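Local structure of putative oxidoreductase (Gluconobacter oxydans, 3WJ7) at residues V32-R36 and A224-L229; V127-R133 and K304-F308; M198-A203 and F253-S257. The protein is a short-chain dehydrogenase/reductase family protein that probably uses a nicotinamide cofactor to reduce carbonyl compounds such as aldehydes. One frame throughout, in Å; residues are numbered along the deposited sequence.

Interaction 1: V32-R36 and A224-L229; sequences VLEER and AEGHAL
Arg36, just past the C-terminal end of helix 24-35, forms an end-on, two-pronged salt bridge with Glu225 of helix 220-233. Arg36 NH1 bonds Glu225 OE1 at 2.8 Å, and Arg36 NH2 bonds Glu225 OE2 at 2.8 Å. Both oxygens are met on their syn side. OE2 lies in the guanidinium plane and OE1 is tilted 25° out of it. The grip is twisted rather than flat, since the two planes lie 51° apart. Glu225 has CG anti to the backbone N (chi1 164°) and then bends at chi2, which turns its carboxylate to the arginine.

Ala228 CB lies over one face of the guanidinium, toward its rim, 3.5 Å from Arg36 NE.

The apolar contacts come from Val32, which splits its branches between two alanines one helical turn apart: CG2 meets Ala224 CB at 3.7 Å, and CG1 meets Ala228 CB at 3.8 Å.

Both helices belong to the Rossmann-type domain. Helix 24-35 follows the first strand, and Ala224 also packs on Ala28 and Val29, earlier in that helix. Arg36 NE also forms a salt bridge with Glu232. Glu225 and Glu232, both on helix 220-233, share the guanidinium, which probably stabilises its charge and holds the end of helix 24-35 to that helix.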
ATOM      1  N   VAL A  32     -24.511  -6.336 -26.843  1.00 42.37           N
ATOM      2  CA  VAL A  32     -24.095  -6.946 -28.109  1.00 43.15           C
ATOM      3  C   VAL A  32     -24.443  -8.448 -28.146  1.00 44.55           C
ATOM      4  O   VAL A  32     -25.038  -8.932 -29.099  1.00 49.37           O
ATOM      5  CB  VAL A  32     -22.597  -6.649 -28.402  1.00 40.80           C
ATOM      6  CG1 VAL A  32     -22.006  -7.578 -29.458  1.00 38.50           C
ATOM      7  CG2 VAL A  32     -22.416  -5.195 -28.816  1.00 39.02           C
ATOM      8  N   LEU A  33     -24.066  -9.164 -27.100  1.00 44.83           N
ATOM      9  CA  LEU A  33     -24.383 -10.568 -26.937  1.00 46.17           C
ATOM     10  C   LEU A  33     -25.880 -10.831 -27.013  1.00 48.09           C
ATOM     11  O   LEU A  33     -26.321 -11.825 -27.619  1.00 47.74           O
ATOM     12  CB  LEU A  33     -23.852 -11.076 -25.581  1.00 43.25           C
ATOM     13  CG  LEU A  33     -22.343 -11.024 -25.500  1.00 40.98           C
ATOM     14  CD1 LEU A  33     -21.880 -11.517 -24.145  1.00 42.76           C
ATOM     15  CD2 LEU A  33     -21.694 -11.803 -26.639  1.00 40.78           C
ATOM     16  N   GLU A  34     -26.652  -9.961 -26.370  1.00 50.18           N
ATOM     17  CA  GLU A  34     -28.101 -10.062 -26.409  1.00 55.46           C
ATOM     18  C   GLU A  34     -28.654  -9.938 -27.847  1.00 59.00           C
ATOM     19  O   GLU A  34     -29.505 -10.732 -28.233  1.00 55.54           O
ATOM     20  CB  GLU A  34     -28.734  -9.018 -25.506  1.00 55.67           C
ATOM     21  CG  GLU A  34     -30.241  -9.169 -25.355  1.00 64.53           C
ATOM     22  CD  GLU A  34     -30.621 -10.129 -24.243  1.00 75.30           C
ATOM     23  OE1 GLU A  34     -29.936 -10.113 -23.180  1.00 80.93           O
ATOM     24  OE2 GLU A  34     -31.608 -10.888 -24.428  1.00 72.88           O
ATOM     25  N   GLU A  35     -28.162  -8.963 -28.624  1.00 62.50           N
ATOM     26  CA  GLU A  35     -28.641  -8.723 -29.997  1.00 68.08           C
ATOM     27  C   GLU A  35     -28.187  -9.840 -30.927  1.00 63.16           C
ATOM     28  O   GLU A  35     -28.825 -10.104 -31.949  1.00 63.92           O
ATOM     29  CB  GLU A  35     -28.205  -7.340 -30.531  1.00 76.03           C
ATOM     30  CG  GLU A  35     -28.611  -6.170 -29.618  1.00 86.23           C
ATOM     31  CD  GLU A  35     -28.181  -4.791 -30.131  1.00 91.15           C
ATOM     32  OE1 GLU A  35     -28.562  -4.421 -31.268  1.00102.53           O
ATOM     33  OE2 GLU A  35     -27.478  -4.057 -29.391  1.00 83.31           O
ATOM     34  N   ARG A  36     -27.084 -10.488 -30.564  1.00 54.91           N
ATOM     35  CA  ARG A  36     -26.683 -11.740 -31.187  1.00 52.54           C
ATOM     36  C   ARG A  36     -27.453 -13.005 -30.671  1.00 52.85           C
ATOM     37  O   ARG A  36     -27.160 -14.120 -31.098  1.00 51.32           O
ATOM     38  CB  ARG A  36     -25.164 -11.921 -31.044  1.00 50.66           C
ATOM     39  CG  ARG A  36     -24.351 -11.611 -32.305  1.00 49.13           C
ATOM     40  CD  ARG A  36     -22.908 -11.624 -31.903  1.00 48.40           C
ATOM     41  NE  ARG A  36     -21.899 -11.173 -32.862  1.00 48.76           N
ATOM     42  CZ  ARG A  36     -21.668  -9.913 -33.248  1.00 48.13           C
ATOM     43  NH1 ARG A  36     -22.435  -8.883 -32.873  1.00 46.21           N
ATOM     44  NH2 ARG A  36     -20.649  -9.683 -34.055  1.00 49.54           N
ATOM     45  N   ALA A 224     -17.079  -3.624 -27.470  1.00 34.69           N
ATOM     46  CA  ALA A 224     -18.123  -4.602 -27.237  1.00 38.92           C
ATOM     47  C   ALA A 224     -18.213  -5.590 -28.390  1.00 41.54           C
ATOM     48  O   ALA A 224     -18.210  -6.817 -28.197  1.00 44.99           O
ATOM     49  CB  ALA A 224     -19.470  -3.915 -26.984  1.00 38.73           C
ATOM     50  N   GLU A 225     -18.270  -5.055 -29.597  1.00 45.15           N
ATOM     51  CA  GLU A 225     -18.448  -5.871 -30.773  1.00 45.93           C
ATOM     52  C   GLU A 225     -17.221  -6.777 -30.866  1.00 44.56           C
ATOM     53  O   GLU A 225     -17.338  -7.999 -31.107  1.00 48.67           O
ATOM     54  CB  GLU A 225     -18.616  -4.957 -32.007  1.00 48.77           C
ATOM     55  CG  GLU A 225     -18.439  -5.616 -33.383  1.00 56.66           C
ATOM     56  CD  GLU A 225     -19.503  -6.663 -33.791  1.00 55.62           C
ATOM     57  OE1 GLU A 225     -20.586  -6.789 -33.144  1.00 51.36           O
ATOM     58  OE2 GLU A 225     -19.236  -7.362 -34.803  1.00 57.39           O
ATOM     59  N   GLY A 226     -16.049  -6.188 -30.655  1.00 38.08           N
ATOM     60  CA  GLY A 226     -14.803  -6.946 -30.728  1.00 37.41           C
ATOM     61  C   GLY A 226     -14.769  -8.145 -29.785  1.00 37.92           C
ATOM     62  O   GLY A 226     -14.145  -9.156 -30.100  1.00 37.56           O
ATOM     63  N   HIS A 227     -15.440  -8.058 -28.631  1.00 37.70           N
ATOM     64  CA  HIS A 227     -15.557  -9.222 -27.762  1.00 38.39           C
ATOM     65  C   HIS A 227     -16.347 -10.327 -28.467  1.00 39.14           C
ATOM     66  O   HIS A 227     -16.013 -11.505 -28.355  1.00 37.24           O
ATOM     67  CB  HIS A 227     -16.277  -8.884 -26.456  1.00 41.15           C
ATOM     68  CG  HIS A 227     -15.462  -8.108 -25.475  1.00 40.50           C
ATOM     69  ND1 HIS A 227     -15.084  -8.625 -24.252  1.00 42.93           N
ATOM     70  CD2 HIS A 227     -15.010  -6.835 -25.499  1.00 38.95           C
ATOM     71  CE1 HIS A 227     -14.398  -7.714 -23.583  1.00 37.05           C
ATOM     72  NE2 HIS A 227     -14.337  -6.621 -24.319  1.00 36.01           N
ATOM     73  N   ALA A 228     -17.408  -9.956 -29.185  1.00 39.66           N
ATOM     74  CA  ALA A 228     -18.241 -10.971 -29.820  1.00 38.00           C
ATOM     75  C   ALA A 228     -17.440 -11.677 -30.899  1.00 39.47           C
ATOM     76  O   ALA A 228     -17.474 -12.914 -31.022  1.00 36.95           O
ATOM     77  CB  ALA A 228     -19.529 -10.366 -30.367  1.00 37.74           C
ATOM     78  N   LEU A 229     -16.678 -10.872 -31.650  1.00 42.25           N
ATOM     79  CA  LEU A 229     -15.794 -11.377 -32.727  1.00 41.32           C
ATOM     80  C   LEU A 229     -14.723 -12.285 -32.205  1.00 40.09           C
ATOM     81  O   LEU A 229     -14.306 -13.188 -32.914  1.00 42.44           O
ATOM     82  CB  LEU A 229     -15.123 -10.212 -33.469  1.00 41.44           C
ATOM     83  CG  LEU A 229     -16.144  -9.284 -34.132  1.00 43.26           C
ATOM     84  CD1 LEU A 229     -15.505  -8.009 -34.689  1.00 40.90           C
ATOM     85  CD2 LEU A 229     -16.912 -10.094 -35.172  1.00 37.41           C
TER

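Interaction 2: V127-R133 and K304-F308; sequences VAALGLR and KLMFF
The Rossmann-fold loop after strand 120-124 meets Phe308 of segment 304-308 through Val127 and Leu132. It begins just after Ser126. In short-chain dehydrogenases a serine after this strand, and a tyrosine such as Tyr154, which Ala128 touches, usually belong to the active site. The segment 304-308 joins helices 296-302 and 311-317.

Val127 CB lies over one face of the Phe308 ring, 3.7 Å from the centroid and 14° off the normal, a CH-pi contact. Val127 CG1 reaches over the CG and CD2 side of the ring, while Val127 CG2 lies by CE2. On Phe308, CG stands anti to the carbonyl carbon (chi1 -65°), which carries the ring in toward the valine. Leu132 CD2 touches Phe308 CZ obliquely at 3.5 Å and also lies against the carbonyl oxygen of Leu305. Met306, the centre of an inverse gamma turn, brings its CE to within 4.2 Å of Val127 CG2.

Asn246 OD1 accepts from Phe308 N. The aliphatic part of Lys304 crosses Leu132 at a slant, with Lys304 CD 3.9 Å from Leu132 CB. One water bridges the segments, donating to Arg133 O at 3.0 Å and accepting from Leu305 N at 3.1 Å.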
ATOM      1  N   VAL A 127      -4.911  -2.773 -22.812  1.00 29.60           N
ATOM      2  CA  VAL A 127      -3.577  -2.383 -23.281  1.00 31.35           C
ATOM      3  C   VAL A 127      -2.635  -2.055 -22.107  1.00 33.23           C
ATOM      4  O   VAL A 127      -1.402  -2.061 -22.293  1.00 37.47           O
ATOM      5  CB  VAL A 127      -3.583  -1.230 -24.297  1.00 29.56           C
ATOM      6  CG1 VAL A 127      -4.279  -1.669 -25.566  1.00 29.04           C
ATOM      7  CG2 VAL A 127      -4.192   0.049 -23.706  1.00 27.21           C
ATOM      8  N   ALA A 128      -3.187  -1.788 -20.907  1.00 31.91           N
ATOM      9  CA  ALA A 128      -2.318  -1.475 -19.761  1.00 32.36           C
ATOM     10  C   ALA A 128      -1.448  -2.670 -19.358  1.00 31.88           C
ATOM     11  O   ALA A 128      -0.397  -2.507 -18.791  1.00 37.09           O
ATOM     12  CB  ALA A 128      -3.122  -0.943 -18.602  1.00 31.85           C
ATOM     13  N   ALA A 129      -1.893  -3.870 -19.669  1.00 31.88           N
ATOM     14  CA  ALA A 129      -1.083  -5.073 -19.503  1.00 32.26           C
ATOM     15  C   ALA A 129       0.014  -5.265 -20.545  1.00 34.55           C
ATOM     16  O   ALA A 129       0.800  -6.227 -20.431  1.00 38.17           O
ATOM     17  CB  ALA A 129      -1.984  -6.304 -19.483  1.00 30.09           C
ATOM     18  N   LEU A 130       0.075  -4.409 -21.569  1.00 33.32           N
ATOM     19  CA  LEU A 130       0.956  -4.702 -22.712  1.00 33.43           C
ATOM     20  C   LEU A 130       2.240  -3.870 -22.699  1.00 38.06           C
ATOM     21  O   LEU A 130       2.399  -3.003 -21.844  1.00 37.32           O
ATOM     22  CB  LEU A 130       0.233  -4.492 -24.027  1.00 32.48           C
ATOM     23  CG  LEU A 130      -1.027  -5.311 -24.297  1.00 32.48           C
ATOM     24  CD1 LEU A 130      -1.413  -5.144 -25.740  1.00 33.05           C
ATOM     25  CD2 LEU A 130      -0.877  -6.764 -24.005  1.00 30.17           C
ATOM     26  N   GLY A 131       3.160  -4.145 -23.634  1.00 42.70           N
ATOM     27  CA  GLY A 131       4.458  -3.451 -23.686  1.00 44.84           C
ATOM     28  C   GLY A 131       4.377  -2.162 -24.482  1.00 43.37           C
ATOM     29  O   GLY A 131       3.418  -1.961 -25.207  1.00 46.18           O
ATOM     30  N   LEU A 132       5.369  -1.287 -24.327  1.00 42.91           N
ATOM     31  CA  LEU A 132       5.465  -0.067 -25.126  1.00 44.78           C
ATOM     32  C   LEU A 132       6.762   0.075 -25.898  1.00 45.92           C
ATOM     33  O   LEU A 132       7.824  -0.390 -25.474  1.00 44.14           O
ATOM     34  CB  LEU A 132       5.307   1.175 -24.257  1.00 44.09           C
ATOM     35  CG  LEU A 132       3.966   1.277 -23.557  1.00 43.69           C
ATOM     36  CD1 LEU A 132       4.020   2.316 -22.440  1.00 40.97           C
ATOM     37  CD2 LEU A 132       2.865   1.574 -24.564  1.00 43.80           C
ATOM     38  N   ARG A 133       6.656   0.777 -27.014  1.00 49.32           N
ATOM     39  CA  ARG A 133       7.794   1.177 -27.806  1.00 54.29           C
ATOM     40  C   ARG A 133       8.299   2.574 -27.405  1.00 62.52           C
ATOM     41  O   ARG A 133       7.557   3.380 -26.814  1.00 60.90           O
ATOM     42  CB  ARG A 133       7.371   1.167 -29.258  1.00 58.05           C
ATOM     43  CG  ARG A 133       7.450  -0.205 -29.899  1.00 61.03           C
ATOM     44  CD  ARG A 133       6.779  -0.151 -31.254  1.00 65.20           C
ATOM     45  NE  ARG A 133       7.392  -1.052 -32.229  1.00 70.63           N
ATOM     46  CZ  ARG A 133       8.463  -0.750 -32.951  1.00 68.98           C
ATOM     47  NH1 ARG A 133       9.071   0.420 -32.801  1.00 67.77           N
ATOM     48  NH2 ARG A 133       8.938  -1.634 -33.804  1.00 72.58           N
ATOM     49  N   LYS A 304       6.414   7.602 -22.434  1.00 45.28           N
ATOM     50  CA  LYS A 304       6.211   6.857 -23.688  1.00 49.88           C
ATOM     51  C   LYS A 304       4.777   7.017 -24.115  1.00 47.59           C
ATOM     52  O   LYS A 304       3.891   7.092 -23.278  1.00 45.93           O
ATOM     53  CB  LYS A 304       6.548   5.366 -23.538  1.00 52.92           C
ATOM     54  CG  LYS A 304       7.990   5.032 -23.116  1.00 51.31           C
ATOM     55  CD  LYS A 304       8.145   3.528 -23.073  1.00 52.81           C
ATOM     56  CE  LYS A 304       8.981   3.057 -21.904  1.00 55.79           C
ATOM     57  NZ  LYS A 304      10.340   2.652 -22.357  1.00 58.41           N
ATOM     58  N   LEU A 305       4.549   7.140 -25.417  1.00 49.40           N
ATOM     59  CA  LEU A 305       3.193   7.277 -25.904  1.00 46.40           C
ATOM     60  C   LEU A 305       2.475   5.919 -25.812  1.00 44.84           C
ATOM     61  O   LEU A 305       3.057   4.876 -26.098  1.00 46.06           O
ATOM     62  CB  LEU A 305       3.178   7.800 -27.336  1.00 50.97           C
ATOM     63  CG  LEU A 305       4.027   9.034 -27.683  1.00 52.92           C
ATOM     64  CD1 LEU A 305       3.852   9.431 -29.145  1.00 47.98           C
ATOM     65  CD2 LEU A 305       3.751  10.208 -26.754  1.00 50.28           C
ATOM     66  N   MET A 306       1.213   5.942 -25.402  1.00 41.66           N
ATOM     67  CA  MET A 306       0.416   4.739 -25.322  1.00 41.10           C
ATOM     68  C   MET A 306      -0.296   4.493 -26.654  1.00 38.61           C
ATOM     69  O   MET A 306      -1.518   4.649 -26.790  1.00 39.53           O
ATOM     70  CB  MET A 306      -0.564   4.840 -24.158  1.00 40.94           C
ATOM     71  CG  MET A 306       0.118   4.807 -22.806  1.00 46.39           C
ATOM     72  SD  MET A 306      -1.052   4.180 -21.588  1.00 75.91           S
ATOM     73  CE  MET A 306      -1.155   2.363 -21.844  1.00 36.80           C
ATOM     74  N   PHE A 307       0.490   4.107 -27.640  1.00 39.36           N
ATOM     75  CA  PHE A 307       0.012   3.989 -29.010  1.00 38.02           C
ATOM     76  C   PHE A 307       0.025   2.514 -29.376  1.00 38.41           C
ATOM     77  O   PHE A 307       0.997   1.798 -29.088  1.00 37.55           O
ATOM     78  CB  PHE A 307       0.905   4.824 -29.906  1.00 40.29           C
ATOM     79  CG  PHE A 307       0.471   6.275 -30.045  1.00 42.33           C
ATOM     80  CD1 PHE A 307      -0.506   6.840 -29.204  1.00 38.77           C
ATOM     81  CD2 PHE A 307       1.071   7.092 -31.012  1.00 43.35           C
ATOM     82  CE1 PHE A 307      -0.896   8.169 -29.343  1.00 38.22           C
ATOM     83  CE2 PHE A 307       0.687   8.431 -31.154  1.00 44.05           C
ATOM     84  CZ  PHE A 307      -0.296   8.967 -30.316  1.00 41.33           C
ATOM     85  N   PHE A 308      -1.077   2.028 -29.926  1.00 37.17           N
ATOM     86  CA  PHE A 308      -1.211   0.586 -30.155  1.00 37.86           C
ATOM     87  C   PHE A 308      -1.814   0.358 -31.493  1.00 39.06           C
ATOM     88  O   PHE A 308      -2.601   1.180 -31.942  1.00 42.36           O
ATOM     89  CB  PHE A 308      -2.099  -0.072 -29.081  1.00 38.52           C
ATOM     90  CG  PHE A 308      -1.509  -0.021 -27.717  1.00 34.06           C
ATOM     91  CD1 PHE A 308      -0.638  -1.016 -27.293  1.00 33.06           C
ATOM     92  CD2 PHE A 308      -1.765   1.054 -26.889  1.00 35.04           C
ATOM     93  CE1 PHE A 308      -0.043  -0.936 -26.036  1.00 33.24           C
ATOM     94  CE2 PHE A 308      -1.182   1.135 -25.619  1.00 33.50           C
ATOM     95  CZ  PHE A 308      -0.312   0.136 -25.208  1.00 31.62           C
TER
HETATM   96  O   HOH W   1       6.518   6.098 -27.533  1.00 57.59           O

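Interaction 3: M198-A203 and F253-S257; sequences MILDCA and FRMVS
Phe253 reaches from helix 249-259 to Cys202 and Met198 of helix 194-203. Its CB is 4.2 Å from Cys202 SG. Further out, Phe253 CD2 is 3.8 Å from the same sulfur, a sulfur-aromatic contact that comes in obliquely. Phe253 CE2 passes the backbone oxygen of Met198. At the tip, Phe253 CZ meets Met198 CE at 3.8 Å, with the methyl at the ring edge and in its plane. Tyr210 adds an edge-to-face ring contact. An alanine here removes the ring that Cys202 SG and Met198 CE touch, and would probably leave a gap between the helices and Met198 CE free to turn.

One turn on, Val256 CG1 lies 3.5 Å from Cys202 SG and also touches Ala203 CB, while its CG2 meets Ile199 CG1 at 3.9 Å. Cys202 SG stands anti to the backbone N (chi1 179°), which carries it across to these partners. The Cys202 side chain is about 3 Å from a bound mercury ion, consistent with sulfur-mercury bonding. Ser257 OG bonds Phe253 O at 2.9 Å. Ser257 N reaches that oxygen from the opposite face.

Met198 also packs on Trp283 of the second subunit, and Asp201 forms a salt bridge with Arg296 of the second subunit. The axes of segments 198-203 and 253-257 cross at -55° and come within 9.4 Å. This buried helix pair probably belongs to the smaller C-terminal lobe of an extended short-chain dehydrogenase.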
ATOM      1  N   MET A 198     -12.687  13.835 -17.980  1.00 38.67           N
ATOM      2  CA  MET A 198     -11.908  14.799 -18.793  1.00 39.74           C
ATOM      3  C   MET A 198     -12.706  15.425 -19.947  1.00 38.79           C
ATOM      4  O   MET A 198     -12.626  16.626 -20.189  1.00 39.32           O
ATOM      5  CB  MET A 198     -10.672  14.147 -19.354  1.00 43.00           C
ATOM      6  CG  MET A 198      -9.444  14.218 -18.453  1.00 46.53           C
ATOM      7  SD  MET A 198      -8.254  13.086 -19.201  1.00 49.28           S
ATOM      8  CE  MET A 198      -6.768  14.048 -19.242  1.00 53.21           C
ATOM      9  N   ILE A 199     -13.507  14.623 -20.634  1.00 40.45           N
ATOM     10  CA  ILE A 199     -14.245  15.139 -21.795  1.00 45.29           C
ATOM     11  C   ILE A 199     -15.329  16.075 -21.304  1.00 45.81           C
ATOM     12  O   ILE A 199     -15.528  17.130 -21.873  1.00 46.75           O
ATOM     13  CB  ILE A 199     -14.829  14.010 -22.665  1.00 43.00           C
ATOM     14  CG1 ILE A 199     -13.721  13.409 -23.504  1.00 40.33           C
ATOM     15  CG2 ILE A 199     -15.996  14.501 -23.504  1.00 41.89           C
ATOM     16  CD1 ILE A 199     -13.816  11.897 -23.557  1.00 46.42           C
ATOM     17  N   LEU A 200     -15.992  15.680 -20.227  1.00 44.87           N
ATOM     18  CA  LEU A 200     -16.961  16.528 -19.553  1.00 47.79           C
ATOM     19  C   LEU A 200     -16.344  17.874 -19.054  1.00 48.62           C
ATOM     20  O   LEU A 200     -16.882  18.930 -19.347  1.00 48.17           O
ATOM     21  CB  LEU A 200     -17.488  15.725 -18.385  1.00 52.07           C
ATOM     22  CG  LEU A 200     -18.900  15.779 -17.860  1.00 56.81           C
ATOM     23  CD1 LEU A 200     -19.880  15.592 -19.003  1.00 55.53           C
ATOM     24  CD2 LEU A 200     -19.048  14.702 -16.774  1.00 51.58           C
ATOM     25  N   ASP A 201     -15.226  17.840 -18.315  1.00 44.70           N
ATOM     26  CA  ASP A 201     -14.608  19.061 -17.798  1.00 47.12           C
ATOM     27  C   ASP A 201     -14.317  19.996 -18.932  1.00 54.45           C
ATOM     28  O   ASP A 201     -14.580  21.203 -18.845  1.00 59.24           O
ATOM     29  CB  ASP A 201     -13.269  18.809 -17.097  1.00 46.46           C
ATOM     30  CG  ASP A 201     -13.385  17.968 -15.806  1.00 44.70           C
ATOM     31  OD1 ASP A 201     -14.406  17.983 -15.099  1.00 41.72           O
ATOM     32  OD2 ASP A 201     -12.398  17.275 -15.503  1.00 50.77           O
ATOM     33  N   CYS A 202     -13.759  19.421 -19.995  1.00 55.15           N
ATOM     34  CA  CYS A 202     -13.390  20.150 -21.181  1.00 52.60           C
ATOM     35  C   CYS A 202     -14.601  20.748 -21.933  1.00 53.77           C
ATOM     36  O   CYS A 202     -14.636  21.953 -22.205  1.00 56.66           O
ATOM     37  CB  CYS A 202     -12.580  19.249 -22.104  1.00 57.02           C
ATOM     38  SG  CYS A 202     -12.070  20.019 -23.654  1.00 65.82           S
ATOM     39  N   ALA A 203     -15.584  19.927 -22.267  1.00 50.14           N
ATOM     40  CA  ALA A 203     -16.786  20.400 -22.952  1.00 50.13           C
ATOM     41  C   ALA A 203     -17.493  21.530 -22.192  1.00 57.08           C
ATOM     42  O   ALA A 203     -18.278  22.295 -22.764  1.00 63.23           O
ATOM     43  CB  ALA A 203     -17.726  19.240 -23.163  1.00 47.59           C
ATOM     44  N   PHE A 253      -8.603  17.158 -27.033  1.00 48.38           N
ATOM     45  CA  PHE A 253      -9.241  18.349 -26.471  1.00 50.12           C
ATOM     46  C   PHE A 253      -9.616  19.384 -27.533  1.00 49.82           C
ATOM     47  O   PHE A 253     -10.684  19.973 -27.440  1.00 45.92           O
ATOM     48  CB  PHE A 253      -8.401  18.973 -25.364  1.00 46.98           C
ATOM     49  CG  PHE A 253      -8.264  18.108 -24.153  1.00 46.37           C
ATOM     50  CD1 PHE A 253      -7.042  18.017 -23.491  1.00 48.03           C
ATOM     51  CD2 PHE A 253      -9.364  17.403 -23.656  1.00 47.64           C
ATOM     52  CE1 PHE A 253      -6.915  17.220 -22.368  1.00 49.96           C
ATOM     53  CE2 PHE A 253      -9.244  16.596 -22.554  1.00 51.38           C
ATOM     54  CZ  PHE A 253      -8.015  16.504 -21.900  1.00 53.67           C
ATOM     55  N   ARG A 254      -8.763  19.559 -28.542  1.00 51.88           N
ATOM     56  CA  ARG A 254      -9.180  20.225 -29.790  1.00 55.80           C
ATOM     57  C   ARG A 254     -10.546  19.721 -30.323  1.00 48.35           C
ATOM     58  O   ARG A 254     -11.440  20.543 -30.552  1.00 50.42           O
ATOM     59  CB  ARG A 254      -8.092  20.130 -30.875  1.00 62.67           C
ATOM     60  CG  ARG A 254      -7.034  21.226 -30.765  1.00 77.61           C
ATOM     61  CD  ARG A 254      -5.709  20.892 -31.465  1.00 87.68           C
ATOM     62  NE  ARG A 254      -4.588  21.068 -30.529  1.00 95.62           N
ATOM     63  CZ  ARG A 254      -3.325  20.696 -30.744  1.00102.67           C
ATOM     64  NH1 ARG A 254      -2.969  20.134 -31.896  1.00105.17           N
ATOM     65  NH2 ARG A 254      -2.406  20.900 -29.798  1.00 99.31           N
ATOM     66  N   MET A 255     -10.710  18.407 -30.497  1.00 44.59           N
ATOM     67  CA  MET A 255     -11.968  17.827 -31.007  1.00 47.05           C
ATOM     68  C   MET A 255     -13.129  18.106 -30.063  1.00 46.35           C
ATOM     69  O   MET A 255     -14.158  18.611 -30.497  1.00 45.72           O
ATOM     70  CB  MET A 255     -11.886  16.324 -31.138  1.00 50.91           C
ATOM     71  CG  MET A 255     -11.287  15.757 -32.391  1.00 61.04           C
ATOM     72  SD  MET A 255     -11.365  13.943 -32.328  1.00 68.58           S
ATOM     73  CE  MET A 255     -12.825  13.745 -31.326  1.00 53.42           C
ATOM     74  N   VAL A 256     -12.966  17.745 -28.785  1.00 41.80           N
ATOM     75  CA  VAL A 256     -13.988  17.997 -27.762  1.00 45.54           C
ATOM     76  C   VAL A 256     -14.460  19.441 -27.874  1.00 48.40           C
ATOM     77  O   VAL A 256     -15.643  19.702 -27.995  1.00 56.05           O
ATOM     78  CB  VAL A 256     -13.497  17.693 -26.296  1.00 43.32           C
ATOM     79  CG1 VAL A 256     -14.539  18.089 -25.270  1.00 41.31           C
ATOM     80  CG2 VAL A 256     -13.174  16.222 -26.096  1.00 42.61           C
ATOM     81  N   SER A 257     -13.522  20.368 -27.846  1.00 49.25           N
ATOM     82  CA  SER A 257     -13.860  21.773 -27.841  1.00 53.76           C
ATOM     83  C   SER A 257     -14.554  22.243 -29.080  1.00 52.70           C
ATOM     84  O   SER A 257     -15.478  23.057 -28.974  1.00 49.17           O
ATOM     85  CB  SER A 257     -12.623  22.605 -27.614  1.00 53.76           C
ATOM     86  OG  SER A 257     -12.142  22.279 -26.321  1.00 64.75           O
TER

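In the fold
The three contacts lie well apart: centres are 25 Å between interactions 1 and 2, 29 Å between 1 and 3, and 23 Å between 2 and 3. None touches another. Along the chain the segments come in the order 32-36, 127-133, 198-203, 224-229, 253-257 and 304-308. Interaction 1 alternates with both others, and interaction 3 is nested inside the loop closed by interaction 2. Interaction 1 holds two helices of the Rossmann-type core, both touching strand 78-83. Interaction 2 ties a late loop to the one after core strand 120-124. Interaction 3 pairs helix 194-203, before strand 214-219, with helix 249-259, after strand 239-248, probably in the smaller lobe, and also touches a second subunit.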